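Local coordinates for C381 turret protein (Sulfolobus turreted icosahedral virus, PDB 4IND) that builds the turret of an archaeal icosahedral virus, five copies of a chain of three jelly-roll domains assembling together, at residues Gly294-Leu299 with Glu374-Glu379; Ala318-Arg323 with Glu348-Gln353; Ile69-Glu74 with Asn128-Gln133; Phe99-Asn104 with Ile121-Gln126. All blocks are in the same frame, centred on the assembly; numbering follows the deposited sequence. Where two conformers were deposited one is given.

Contact 1: residues Gly294-Leu299 with Glu374-Glu379. With 2HP (dihydrogenphosphate ion), chain B.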
loop_
_atom_site.group_PDB
_atom_site.type_symbol
_atom_site.label_atom_id
_atom_site.label_comp_id
_atom_site.label_asym_id
_atom_site.label_seq_id
_atom_site.Cartn_x
_atom_site.Cartn_y
_atom_site.Cartn_z
ATOM N N GLY A 294 11.358 24.187 -4.129
ATOM C CA GLY A 294 10.310 23.242 -3.769
ATOM C C GLY A 294 9.989 22.324 -4.937
ATOM O O GLY A 294 8.899 21.743 -5.001
ATOM N N SER A 295 10.929 22.195 -5.872
ATOM C CA SER A 295 10.708 21.314 -7.016
ATOM C C SER A 295 12.004 20.713 -7.499
ATOM O O SER A 295 13.085 21.102 -7.053
ATOM C CB SER A 295 10.025 22.076 -8.156
ATOM O OG SER A 295 10.906 23.025 -8.731
ATOM N N HIS A 296 11.903 19.761 -8.423
ATOM C CA HIS A 296 13.085 19.205 -9.073
ATOM C C HIS A 296 12.795 18.927 -10.544
ATOM O O HIS A 296 11.711 19.241 -11.032
ATOM C CB HIS A 296 13.596 17.959 -8.340
ATOM C CG HIS A 296 12.627 16.826 -8.311
ATOM N ND1 HIS A 296 11.617 16.727 -7.374
ATOM C CD2 HIS A 296 12.527 15.714 -9.082
ATOM C CE1 HIS A 296 10.931 15.621 -7.581
ATOM N NE2 HIS A 296 11.466 14.981 -8.609
ATOM N N LEU A 297 13.765 18.348 -11.245
ATOM C CA LEU A 297 13.657 18.155 -12.687
ATOM C C LEU A 297 13.753 16.700 -13.110
ATOM O O LEU A 297 14.239 15.842 -12.370
ATOM C CB LEU A 297 14.766 18.940 -13.396
ATOM C CG LEU A 297 14.867 20.414 -12.997
ATOM C CD1 LEU A 297 16.153 21.045 -13.516
ATOM C CD2 LEU A 297 13.656 21.160 -13.515
ATOM N N ARG A 298 13.293 16.432 -14.323
ATOM C CA ARG A 298 13.504 15.144 -14.959
ATOM C C ARG A 298 13.749 15.422 -16.447
ATOM O O ARG A 298 12.934 16.067 -17.099
ATOM C CB ARG A 298 12.272 14.266 -14.776
ATOM C CG ARG A 298 12.417 12.899 -15.366
ATOM C CD ARG A 298 11.282 12.006 -14.952
ATOM N NE ARG A 298 11.565 10.629 -15.329
ATOM C CZ ARG A 298 10.831 9.586 -14.967
ATOM N NH1 ARG A 298 9.759 9.766 -14.212
ATOM N NH2 ARG A 298 11.174 8.365 -15.355
ATOM N N LEU A 299 14.883 14.968 -16.977
ATOM C CA LEU A 299 15.234 15.261 -18.374
ATOM C C LEU A 299 14.822 14.100 -19.236
ATOM O O LEU A 299 15.110 12.951 -18.898
ATOM C CB LEU A 299 16.733 15.497 -18.539
ATOM C CG LEU A 299 17.421 16.445 -17.567
ATOM C CD1 LEU A 299 18.859 16.693 -18.009
ATOM C CD2 LEU A 299 16.654 17.748 -17.466
ATOM N N GLU A 374 10.708 17.799 -17.441
ATOM C CA GLU A 374 9.564 18.018 -16.587
ATOM C C GLU A 374 10.053 18.713 -15.330
ATOM O O GLU A 374 11.156 18.441 -14.849
ATOM C CB GLU A 374 8.922 16.681 -16.185
ATOM C CG GLU A 374 8.454 15.799 -17.332
ATOM C CD GLU A 374 7.904 14.451 -16.846
ATOM O OE1 GLU A 374 7.132 13.807 -17.586
ATOM O OE2 GLU A 374 8.249 14.029 -15.720
ATOM N N GLN A 375 9.243 19.621 -14.802
ATOM C CA GLN A 375 9.477 20.146 -13.452
ATOM C C GLN A 375 8.485 19.466 -12.527
ATOM O O GLN A 375 7.272 19.484 -12.774
ATOM C CB GLN A 375 9.287 21.663 -13.426
ATOM C CG GLN A 375 9.438 22.265 -12.029
ATOM C CD GLN A 375 9.587 23.771 -12.069
ATOM O OE1 GLN A 375 9.396 24.396 -13.109
ATOM N NE2 GLN A 375 9.948 24.360 -10.939
ATOM N N ILE A 376 8.999 18.855 -11.464
ATOM C CA ILE A 376 8.202 18.001 -10.613
ATOM C C ILE A 376 8.208 18.547 -9.198
ATOM O O ILE A 376 9.248 18.980 -8.702
ATOM C CB ILE A 376 8.754 16.581 -10.649
ATOM C CG1 ILE A 376 8.654 16.059 -12.101
ATOM C CG2 ILE A 376 8.012 15.685 -9.664
ATOM C CD1 ILE A 376 9.431 14.802 -12.376
ATOM N N ALA A 377 7.043 18.546 -8.550
ATOM C CA ALA A 377 6.959 19.052 -7.173
ATOM C C ALA A 377 7.846 18.242 -6.258
ATOM O O ALA A 377 7.889 17.005 -6.347
ATOM C CB ALA A 377 5.512 19.043 -6.664
ATOM N N GLY A 378 8.539 18.942 -5.354
ATOM C CA GLY A 378 9.288 18.295 -4.281
ATOM C C GLY A 378 10.746 18.722 -4.296
ATOM O O GLY A 378 11.483 18.413 -5.242
ATOM N N GLU A 379 11.160 19.467 -3.273
ATOM C CA GLU A 379 12.573 19.804 -3.104
ATOM C C GLU A 379 13.335 18.501 -2.819
ATOM O O GLU A 379 12.888 17.688 -2.007
ATOM C CB GLU A 379 12.755 20.765 -1.923
ATOM C CG GLU A 379 14.168 21.330 -1.776
ATOM C CD GLU A 379 14.559 22.228 -2.950
ATOM O OE1 GLU A 379 15.768 22.301 -3.287
ATOM O OE2 GLU A 379 13.658 22.879 -3.526
HETATM P P 2HP B . 10.407 11.891 -8.834
HETATM O O1 2HP B . 10.387 12.779 -10.041
HETATM O O2 2HP B . 9.887 12.789 -7.749
HETATM O O3 2HP B . 11.875 11.415 -8.561
HETATM O O4 2HP B . 9.424 10.694 -8.986
#
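H296 uses both nitrogens of its imidazole at once, one on the protein and one on a bound dihydrogenphosphate. H296 ND1 donates to G378 O at 2.7 Å, close to the ring plane and onto a lone pair of the carbonyl; H296 NE2 reaches phosphate O1 at 2.8 Å, with a weaker, more bent bond to O2. With both nitrogens donating, the ring is probably protonated, which would suit an anion. Its CG sits between the backbone N and carbonyl carbon (chi1 62°), and the ring lies with one face over I376, whose CB is 4.0 Å from the centroid of H296 in a CH-pi contact. I376 CD1 continues on to touch phosphate O1 and R298 CB. K231 also binds the phosphate.

Beneath the side chains, 295-299 and 374-377 pair antiparallel: H296 with I376 and R298 with E374 are hydrogen-bonded pairs, L297 with Q375 a non-hydrogen-bonded one. R298 and E374 run side by side, yet the nearest charged atoms, R298 NE and E374 OE2, stay 4.8 Å apart, and the guanidinium goes to D345 instead. On the other face Q375 NE2 gives a hydrogen bond to S295 OG (2.8 Å), which is also bonded to S293. Where the strands end, G294 N meets E379 OE2 at 2.7 Å, nearly along its C-O axis.

In the C-terminal jelly roll these are the two inner strands of a four-stranded sheet, with 266-278 flanking 365-377 and 346-349 flanking 295-305.

Contact 2: residues Ala318-Arg323 with Glu348-Gln353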
loop_
_atom_site.group_PDB
_atom_site.type_symbol
_atom_site.label_atom_id
_atom_site.label_comp_id
_atom_site.label_asym_id
_atom_site.label_seq_id
_atom_site.Cartn_x
_atom_site.Cartn_y
_atom_site.Cartn_z
ATOM N N ALA A 318 24.417 17.597 -15.035
ATOM C CA ALA A 318 23.305 17.781 -14.124
ATOM C C ALA A 318 23.729 17.347 -12.746
ATOM O O ALA A 318 24.711 16.624 -12.601
ATOM C CB ALA A 318 22.117 16.967 -14.576
ATOM N N THR A 319 23.002 17.812 -11.736
ATOM C CA THR A 319 23.216 17.314 -10.384
ATOM C C THR A 319 22.045 17.627 -9.480
ATOM O O THR A 319 21.194 18.466 -9.801
ATOM C CB THR A 319 24.491 17.900 -9.744
ATOM O OG1 THR A 319 24.781 17.195 -8.530
ATOM C CG2 THR A 319 24.299 19.379 -9.429
ATOM N N ASN A 320 22.007 16.926 -8.351
ATOM C CA ASN A 320 21.200 17.339 -7.217
ATOM C C ASN A 320 22.087 18.192 -6.308
ATOM O O ASN A 320 22.882 17.663 -5.528
ATOM C CB ASN A 320 20.656 16.124 -6.463
ATOM C CG ASN A 320 20.065 16.506 -5.122
ATOM O OD1 ASN A 320 19.920 17.695 -4.820
ATOM N ND2 ASN A 320 19.716 15.511 -4.313
ATOM N N LEU A 321 21.971 19.511 -6.433
ATOM C CA LEU A 321 22.841 20.434 -5.702
ATOM C C LEU A 321 22.726 20.310 -4.191
ATOM O O LEU A 321 23.612 20.756 -3.460
ATOM C CB LEU A 321 22.552 21.875 -6.116
ATOM C CG LEU A 321 23.036 22.277 -7.508
ATOM C CD1 LEU A 321 22.545 23.671 -7.862
ATOM C CD2 LEU A 321 24.566 22.218 -7.568
ATOM N N ASN A 322 21.618 19.744 -3.723
ATOM C CA ASN A 322 21.436 19.493 -2.293
ATOM C C ASN A 322 22.262 18.290 -1.824
ATOM O O ASN A 322 22.499 18.086 -0.626
ATOM C CB ASN A 322 19.948 19.301 -1.975
ATOM C CG ASN A 322 19.132 20.568 -2.207
ATOM O OD1 ASN A 322 19.642 21.682 -2.062
ATOM N ND2 ASN A 322 17.860 20.402 -2.575
ATOM N N ARG A 323 22.704 17.488 -2.783
ATOM C CA ARG A 323 23.546 16.339 -2.483
ATOM C C ARG A 323 25.007 16.620 -2.829
ATOM O O ARG A 323 25.914 16.238 -2.083
ATOM C CB ARG A 323 23.061 15.108 -3.249
ATOM C CG ARG A 323 24.030 13.949 -3.183
ATOM C CD ARG A 323 23.598 12.777 -4.043
ATOM N NE ARG A 323 24.488 11.637 -3.841
ATOM C CZ ARG A 323 25.602 11.423 -4.537
ATOM N NH1 ARG A 323 25.963 12.267 -5.495
ATOM N NH2 ARG A 323 26.351 10.358 -4.278
ATOM N N GLU A 348 15.864 12.913 -10.594
ATOM C CA GLU A 348 16.386 13.382 -9.310
ATOM C C GLU A 348 17.566 14.339 -9.451
ATOM O O GLU A 348 18.595 14.162 -8.833
ATOM C CB GLU A 348 16.742 12.206 -8.402
ATOM C CG GLU A 348 15.517 11.534 -7.816
ATOM C CD GLU A 348 15.800 10.837 -6.515
ATOM O OE1 GLU A 348 16.047 11.549 -5.510
ATOM O OE2 GLU A 348 15.783 9.581 -6.510
ATOM N N ILE A 349 17.393 15.362 -10.280
ATOM C CA ILE A 349 18.366 16.441 -10.378
ATOM C C ILE A 349 17.600 17.746 -10.205
ATOM O O ILE A 349 16.373 17.763 -10.318
ATOM C CB ILE A 349 19.032 16.434 -11.754
ATOM C CG1 ILE A 349 17.947 16.394 -12.828
ATOM C CG2 ILE A 349 19.940 15.220 -11.887
ATOM C CD1 ILE A 349 18.389 16.860 -14.181
ATOM N N ASN A 350 18.304 18.843 -9.957
ATOM C CA ASN A 350 17.618 20.131 -9.832
ATOM C C ASN A 350 18.419 21.254 -10.463
ATOM O O ASN A 350 18.069 22.429 -10.347
ATOM C CB ASN A 350 17.273 20.451 -8.366
ATOM C CG ASN A 350 18.470 20.386 -7.445
ATOM O OD1 ASN A 350 19.609 20.484 -7.887
ATOM N ND2 ASN A 350 18.212 20.206 -6.141
ATOM N N SER A 351 19.513 20.892 -11.123
ATOM C CA SER A 351 20.315 21.882 -11.840
ATOM C C SER A 351 20.986 21.263 -13.059
ATOM O O SER A 351 21.537 20.161 -12.979
ATOM C CB SER A 351 21.346 22.511 -10.913
ATOM O OG SER A 351 22.027 23.555 -11.573
ATOM N N ILE A 352 20.914 21.979 -14.184
ATOM C CA ILE A 352 21.446 21.531 -15.472
ATOM C C ILE A 352 22.344 22.612 -16.057
ATOM O O ILE A 352 21.977 23.783 -16.054
ATOM C CB ILE A 352 20.331 21.333 -16.497
ATOM C CG1 ILE A 352 19.226 20.467 -15.924
ATOM C CG2 ILE A 352 20.880 20.726 -17.784
ATOM C CD1 ILE A 352 19.679 19.089 -15.586
ATOM N N GLN A 353 23.506 22.224 -16.578
ATOM C CA GLN A 353 24.366 23.167 -17.288
ATOM C C GLN A 353 24.980 22.512 -18.530
ATOM O O GLN A 353 25.077 21.285 -18.628
ATOM C CB GLN A 353 25.467 23.716 -16.369
ATOM C CG GLN A 353 26.475 22.661 -15.922
ATOM C CD GLN A 353 27.479 23.191 -14.915
ATOM O OE1 GLN A 353 27.231 24.192 -14.232
ATOM N NE2 GLN A 353 28.634 22.523 -14.825
#
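T319 O takes two backbone N-H groups from consecutive residues: N350 N at 2.9 Å, almost straight, and S351 N at 3.2 Å, more bent. T319 N returns a bond to S351 O, completing the hydrogen-bonded antiparallel pair. N350 also uses its side chain. With CG tucked between its own N and carbonyl carbon (chi1 54°), the amide folds back over the opposite chain and N350 OD1 accepts from L321 N at 2.9 Å, with the donor tilted 17° from the carbonyl plane. The amides of N320 and N350 stand nearly perpendicular, 89° between planes.

Two residues facing one make this a classic beta bulge, just after the corner at E348, where the chain passes from strand 346-349 in one sheet of the jelly roll to 351-358 in the other. Opposite it, 318-323 leaves its strand through an Asx turn: N320 OD1 accepts from N322 N, the donor well above the carbonyl plane.

Apolar groups fill in on both sides. A318 CB lies 3.9 Å from I349 CG2, inside the sandwich where L297 and L299, from the strand beside I349 and the sheet facing I352, reach both. On the reverse face L321 CD1 packs tightly on S351 CB (3.5 Å), while S351 OG bonds to the hydroxyl of Y327. E348 itself touches a bound dihydrogenphosphate, and its OE2 accepts from V266 N of the third subunit.

Contact 3: residues Ile69-Glu74 with Asn128-Gln133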
loop_
_atom_site.group_PDB
_atom_site.type_symbol
_atom_site.label_atom_id
_atom_site.label_comp_id
_atom_site.label_asym_id
_atom_site.label_seq_id
_atom_site.Cartn_x
_atom_site.Cartn_y
_atom_site.Cartn_z
ATOM N N ILE A 69 1.323 21.437 31.066
ATOM C CA ILE A 69 1.178 20.040 30.718
ATOM C C ILE A 69 2.561 19.580 30.278
ATOM O O ILE A 69 3.218 20.240 29.483
ATOM C CB ILE A 69 0.162 19.849 29.599
ATOM C CG1 ILE A 69 -1.234 20.229 30.106
ATOM C CG2 ILE A 69 0.160 18.378 29.122
ATOM C CD1 ILE A 69 -2.282 20.336 29.014
ATOM N N ILE A 70 3.014 18.467 30.839
ATOM C CA ILE A 70 4.342 17.952 30.564
ATOM C C ILE A 70 4.248 16.435 30.370
ATOM O O ILE A 70 3.788 15.714 31.268
ATOM C CB ILE A 70 5.311 18.253 31.739
ATOM C CG1 ILE A 70 5.430 19.768 31.983
ATOM C CG2 ILE A 70 6.687 17.690 31.444
ATOM C CD1 ILE A 70 6.448 20.118 33.095
ATOM N N ILE A 71 4.681 15.947 29.210
ATOM C CA ILE A 71 4.607 14.519 28.920
ATOM C C ILE A 71 5.962 13.929 28.544
ATOM O O ILE A 71 6.435 14.134 27.432
ATOM C CB ILE A 71 3.616 14.242 27.766
ATOM C CG1 ILE A 71 2.308 15.006 27.996
ATOM C CG2 ILE A 71 3.331 12.748 27.649
ATOM C CD1 ILE A 71 1.319 14.952 26.800
ATOM N N ASP A 72 6.589 13.184 29.452
ATOM C CA ASP A 72 7.834 12.511 29.078
ATOM C C ASP A 72 7.653 10.996 28.962
ATOM O O ASP A 72 8.612 10.260 28.747
ATOM C CB ASP A 72 8.990 12.871 30.015
ATOM C CG ASP A 72 8.965 12.076 31.307
ATOM O OD1 ASP A 72 10.047 11.801 31.889
ATOM O OD2 ASP A 72 7.850 11.709 31.740
ATOM N N ASP A 73 6.408 10.543 29.078
ATOM C CA ASP A 73 6.102 9.114 29.065
ATOM C C ASP A 73 6.401 8.485 27.716
ATOM O O ASP A 73 6.412 9.171 26.703
ATOM C CB ASP A 73 4.611 8.916 29.371
ATOM C CG ASP A 73 4.225 9.430 30.732
ATOM O OD1 ASP A 73 4.242 10.676 30.938
ATOM O OD2 ASP A 73 3.880 8.585 31.584
ATOM N N GLU A 74 6.636 7.176 27.717
ATOM C CA GLU A 74 6.977 6.457 26.493
ATOM C C GLU A 74 5.766 6.211 25.586
ATOM O O GLU A 74 5.394 5.060 25.355
ATOM C CB GLU A 74 7.604 5.097 26.818
ATOM C CG GLU A 74 8.764 5.147 27.772
ATOM C CD GLU A 74 9.881 6.045 27.290
ATOM O OE1 GLU A 74 10.719 6.428 28.132
ATOM O OE2 GLU A 74 9.922 6.367 26.077
ATOM N N ASN A 128 11.960 12.933 23.428
ATOM C CA ASN A 128 11.390 14.288 23.406
ATOM C C ASN A 128 10.270 14.427 24.443
ATOM O O ASN A 128 9.476 13.511 24.654
ATOM C CB ASN A 128 10.864 14.594 21.993
ATOM C CG ASN A 128 10.610 16.063 21.751
ATOM O OD1 ASN A 128 11.074 16.931 22.502
ATOM N ND2 ASN A 128 9.879 16.359 20.669
ATOM N N ILE A 129 10.212 15.571 25.101
ATOM C CA ILE A 129 9.234 15.796 26.162
ATOM C C ILE A 129 8.279 16.904 25.767
ATOM O O ILE A 129 8.718 18.019 25.483
ATOM C CB ILE A 129 9.953 16.201 27.453
ATOM C CG1 ILE A 129 10.950 15.105 27.854
ATOM C CG2 ILE A 129 8.958 16.503 28.548
ATOM C CD1 ILE A 129 12.000 15.561 28.842
ATOM N N TYR A 130 6.980 16.608 25.752
ATOM C CA TYR A 130 5.995 17.633 25.425
ATOM C C TYR A 130 5.813 18.623 26.578
ATOM O O TYR A 130 5.789 18.235 27.743
ATOM C CB TYR A 130 4.637 17.001 25.049
ATOM C CG TYR A 130 3.620 18.069 24.714
ATOM C CD1 TYR A 130 3.714 18.789 23.525
ATOM C CD2 TYR A 130 2.600 18.396 25.601
ATOM C CE1 TYR A 130 2.802 19.783 23.214
ATOM C CE2 TYR A 130 1.679 19.416 25.309
ATOM C CZ TYR A 130 1.783 20.091 24.108
ATOM O OH TYR A 130 0.886 21.088 23.801
ATOM N N TYR A 131 5.644 19.895 26.249
ATOM C CA TYR A 131 5.572 20.953 27.268
ATOM C C TYR A 131 4.730 22.123 26.773
ATOM O O TYR A 131 4.973 22.650 25.697
ATOM C CB TYR A 131 6.974 21.467 27.566
ATOM C CG TYR A 131 7.014 22.630 28.567
ATOM C CD1 TYR A 131 6.815 22.421 29.915
ATOM C CD2 TYR A 131 7.276 23.918 28.146
ATOM C CE1 TYR A 131 6.869 23.483 30.825
ATOM C CE2 TYR A 131 7.336 24.972 29.033
ATOM C CZ TYR A 131 7.132 24.753 30.372
ATOM O OH TYR A 131 7.181 25.811 31.271
ATOM N N ILE A 132 3.750 22.538 27.563
ATOM C CA ILE A 132 3.032 23.779 27.279
ATOM C C ILE A 132 2.528 24.399 28.582
ATOM O O ILE A 132 2.097 23.690 29.492
ATOM C CB ILE A 132 1.869 23.554 26.275
ATOM C CG1 ILE A 132 1.293 24.895 25.781
ATOM C CG2 ILE A 132 0.784 22.679 26.882
ATOM C CD1 ILE A 132 0.272 24.719 24.652
ATOM N N GLN A 133 2.590 25.718 28.670
ATOM C CA GLN A 133 2.062 26.430 29.830
ATOM C C GLN A 133 0.669 26.954 29.529
ATOM O O GLN A 133 0.368 27.352 28.398
ATOM C CB GLN A 133 2.978 27.593 30.227
ATOM C CG GLN A 133 4.318 27.180 30.787
ATOM C CD GLN A 133 5.068 28.352 31.403
ATOM O OE1 GLN A 133 4.467 29.256 31.975
ATOM N NE2 GLN A 133 6.384 28.353 31.262
#
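I70 and Y131 lie side by side and point the same way, with I70 CG1 3.6 Å from Y131 CD1, in the ring plane at its edge. They form the non-hydrogen-bonded pair of a short antiparallel run, 69-71 against 130-133, in the three-stranded sheet 36-37, 67-71, 130-134 of the first jelly-roll domain. The methyl branch of I70 turns the other way along the strand, and its CG2 meets I129 CG2 at 3.9 Å.

On the reverse face I69, I71, Y130 and I132 point into the domain, where F143 packs on the first two and I82 and I84 on Y130. I71 CD1 approaches Y130 CD2 to 3.9 Å, and I69 CG2 lies near the plane of the same ring at its edge. With CG anti to N (chi1 180°) the Y130 ring leans along its own strand, toward I132 and I69, and its hydroxyl bonds to D120. I69 CB touches I132 CG2 at 4.0 Å.

The backbone closes two hydrogen-bonded pairs, I69 with I132 and I71 with Y130, each with both bonds made; I69 N to I132 O is 2.9 Å. Beyond I71 the strand gives way to D72, whose CB packs on I129 CG1 (3.7 Å). The D72 carboxylate belongs to the subunit interface, bound by K54 and Y47 of the third subunit. At the far end, Q133 NE2 donates to Y131 OH at 2.7 Å, the hydroxyl lying 30° out of the Q133 amide plane.

Contact 4: residues Phe99-Asn104 with Ile121-Gln126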
loop_
_atom_site.group_PDB
_atom_site.type_symbol
_atom_site.label_atom_id
_atom_site.label_comp_id
_atom_site.label_asym_id
_atom_site.label_seq_id
_atom_site.Cartn_x
_atom_site.Cartn_y
_atom_site.Cartn_z
ATOM N N PHE A 99 4.140 24.319 21.782
ATOM C CA PHE A 99 5.427 23.643 21.787
ATOM C C PHE A 99 6.036 23.566 20.380
ATOM O O PHE A 99 7.157 24.017 20.156
ATOM C CB PHE A 99 5.218 22.242 22.386
ATOM C CG PHE A 99 6.483 21.448 22.605
ATOM C CD1 PHE A 99 7.456 21.890 23.495
ATOM C CD2 PHE A 99 6.665 20.220 21.978
ATOM C CE1 PHE A 99 8.622 21.129 23.731
ATOM C CE2 PHE A 99 7.824 19.455 22.211
ATOM C CZ PHE A 99 8.796 19.912 23.089
ATOM N N PHE A 100 5.299 22.974 19.444
ATOM C CA PHE A 100 5.756 22.855 18.057
ATOM C C PHE A 100 7.167 22.263 17.992
ATOM O O PHE A 100 7.928 22.571 17.085
ATOM C CB PHE A 100 5.760 24.244 17.376
ATOM C CG PHE A 100 4.381 24.778 17.007
ATOM C CD1 PHE A 100 3.310 23.931 16.817
ATOM C CD2 PHE A 100 4.182 26.143 16.829
ATOM C CE1 PHE A 100 2.066 24.420 16.474
ATOM C CE2 PHE A 100 2.938 26.643 16.488
ATOM C CZ PHE A 100 1.876 25.784 16.316
ATOM N N ASN A 101 7.507 21.443 18.986
ATOM C CA ASN A 101 8.822 20.819 19.124
ATOM C C ASN A 101 9.954 21.773 19.477
ATOM O O ASN A 101 10.782 21.453 20.327
ATOM C CB ASN A 101 9.196 19.945 17.903
ATOM C CG ASN A 101 8.389 18.669 17.846
ATOM O OD1 ASN A 101 8.296 17.943 18.845
ATOM N ND2 ASN A 101 7.777 18.393 16.688
ATOM N N ASN A 102 9.974 22.940 18.824
ATOM C CA ASN A 102 11.077 23.880 18.966
ATOM C C ASN A 102 10.671 25.349 19.127
ATOM O O ASN A 102 11.518 26.220 19.070
ATOM C CB ASN A 102 12.052 23.751 17.787
ATOM C CG ASN A 102 12.872 22.466 17.837
ATOM O OD1 ASN A 102 12.665 21.554 17.044
ATOM N ND2 ASN A 102 13.813 22.403 18.761
ATOM N N ASN A 103 9.388 25.628 19.330
ATOM C CA ASN A 103 8.941 27.015 19.421
ATOM C C ASN A 103 8.966 27.497 20.861
ATOM O O ASN A 103 8.622 26.743 21.779
ATOM C CB ASN A 103 7.507 27.168 18.920
ATOM C CG ASN A 103 6.972 28.575 19.151
ATOM O OD1 ASN A 103 7.574 29.558 18.701
ATOM N ND2 ASN A 103 5.850 28.682 19.860
ATOM N N ASN A 104 9.347 28.750 21.060
ATOM C CA ASN A 104 9.086 29.400 22.341
ATOM C C ASN A 104 8.787 30.885 22.208
ATOM O O ASN A 104 8.922 31.640 23.180
ATOM C CB ASN A 104 10.230 29.168 23.322
ATOM C CG ASN A 104 11.552 29.632 22.788
ATOM O OD1 ASN A 104 11.634 30.603 22.032
ATOM N ND2 ASN A 104 12.605 28.928 23.159
ATOM N N ILE A 121 2.096 20.413 17.955
ATOM C CA ILE A 121 2.741 19.342 17.211
ATOM C C ILE A 121 3.838 18.771 18.095
ATOM O O ILE A 121 4.577 19.522 18.745
ATOM C CB ILE A 121 3.313 19.856 15.903
ATOM C CG1 ILE A 121 2.176 20.381 15.015
ATOM C CG2 ILE A 121 4.102 18.744 15.199
ATOM C CD1 ILE A 121 2.645 21.152 13.794
ATOM N N PHE A 122 3.942 17.446 18.136
ATOM C CA PHE A 122 4.889 16.805 19.053
ATOM C C PHE A 122 5.474 15.580 18.401
ATOM O O PHE A 122 4.749 14.644 18.070
ATOM C CB PHE A 122 4.185 16.442 20.365
ATOM C CG PHE A 122 5.047 15.654 21.345
ATOM C CD1 PHE A 122 6.312 16.096 21.708
ATOM C CD2 PHE A 122 4.556 14.513 21.933
ATOM C CE1 PHE A 122 7.095 15.381 22.626
ATOM C CE2 PHE A 122 5.321 13.780 22.852
ATOM C CZ PHE A 122 6.591 14.226 23.202
ATOM N N THR A 123 6.793 15.580 18.208
ATOM C CA THR A 123 7.456 14.401 17.664
ATOM C C THR A 123 7.935 13.532 18.803
ATOM O O THR A 123 8.841 13.915 19.528
ATOM C CB THR A 123 8.667 14.785 16.797
ATOM O OG1 THR A 123 8.216 15.620 15.724
ATOM C CG2 THR A 123 9.329 13.530 16.209
ATOM N N LYS A 124 7.336 12.356 18.963
ATOM C CA LYS A 124 7.843 11.409 19.951
ATOM C C LYS A 124 8.959 10.564 19.340
ATOM O O LYS A 124 8.726 9.511 18.737
ATOM C CB LYS A 124 6.719 10.536 20.533
ATOM C CG LYS A 124 7.200 9.611 21.655
ATOM C CD LYS A 124 7.587 10.472 22.871
ATOM C CE LYS A 124 8.413 9.687 23.883
ATOM N NZ LYS A 124 8.847 10.583 25.013
ATOM N N GLU A 125 10.191 11.034 19.520
ATOM C CA GLU A 125 11.397 10.294 19.181
ATOM C C GLU A 125 12.502 10.763 20.125
ATOM O O GLU A 125 12.456 11.885 20.624
ATOM C CB GLU A 125 11.833 10.572 17.732
ATOM C CG GLU A 125 11.098 9.755 16.660
ATOM C CD GLU A 125 11.728 9.881 15.261
ATOM O OE1 GLU A 125 12.483 10.851 15.015
ATOM O OE2 GLU A 125 11.474 9.002 14.398
ATOM N N GLN A 126 13.493 9.914 20.361
ATOM C CA GLN A 126 14.659 10.291 21.164
ATOM C C GLN A 126 14.316 10.958 22.496
ATOM O O GLN A 126 14.944 11.947 22.883
ATOM C CB GLN A 126 15.583 11.213 20.361
ATOM C CG GLN A 126 16.170 10.571 19.110
ATOM C CD GLN A 126 17.389 11.319 18.588
ATOM O OE1 GLN A 126 17.697 12.416 19.046
ATOM N NE2 GLN A 126 18.088 10.727 17.635
#
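N101 OD1 receives T123 N at 2.9 Å in an almost perfectly straight bond (178°), with the donor in the carbonyl plane on a lone pair. The other end of the amide puts N101 ND2 3.0 Å from T123 OG1, the two side chains crossing at about a right angle, and ND2 also donates to S170 O. CG of N101 lies anti to its carbonyl carbon (chi1 -72°), on a CB already directed at the strand, which brings the amide alongside the backbone of 121-123.

Two phenylalanines fill in beside it. F99 crosses F122 obliquely, F99 CE2 3.7 Å from F122 CD1, and its CD2 edge comes to 3.9 Å from I121 O. F100 starts off away from the strand, but its ring swings back so that F100 CD1 reaches I121 CG1 at 4.1 Å; the I121 nitrogen lies near the ring plane, at the edge.

The partner strand, 114-124, is the outermost of a four-stranded antiparallel sheet in the first jelly-roll domain, and 99-104 is a loop folded beside it and held by side-chain-to-backbone bonds. D120 of that strand holds its start by accepting from the backbone nitrogens of both F99 and F100. Further out, F100 and I121 press on I157 and I169 of the second domain, joining the two. E125, past the strand's end, forms salt bridges with R172 of the same chain and with R154 of the third subunit.

How the contacts relate
The four contacts form two pairs in different domains, on opposite sides of the chain's centre; the centres of contacts 1 and 3 are 38 Å apart. Contact 2 is nested within the loop closed by contact 1, their centres 10 Å apart. L297 N and I349 O, 2.8 Å apart, probably bond between neighbouring strands, and E379 OE1 and N322 ND2, 2.9 Å apart, probably join the turns beyond the strand ends. H296 and I376 from contact 1 and E348 from contact 2 line one dihydrogenphosphate pocket. Contact 4 is likewise nested within contact 3, centres 9 Å apart, with N128 ND2 2.9 Å from T123 O. Contacts 2, 3 and 4 all touch the third subunit.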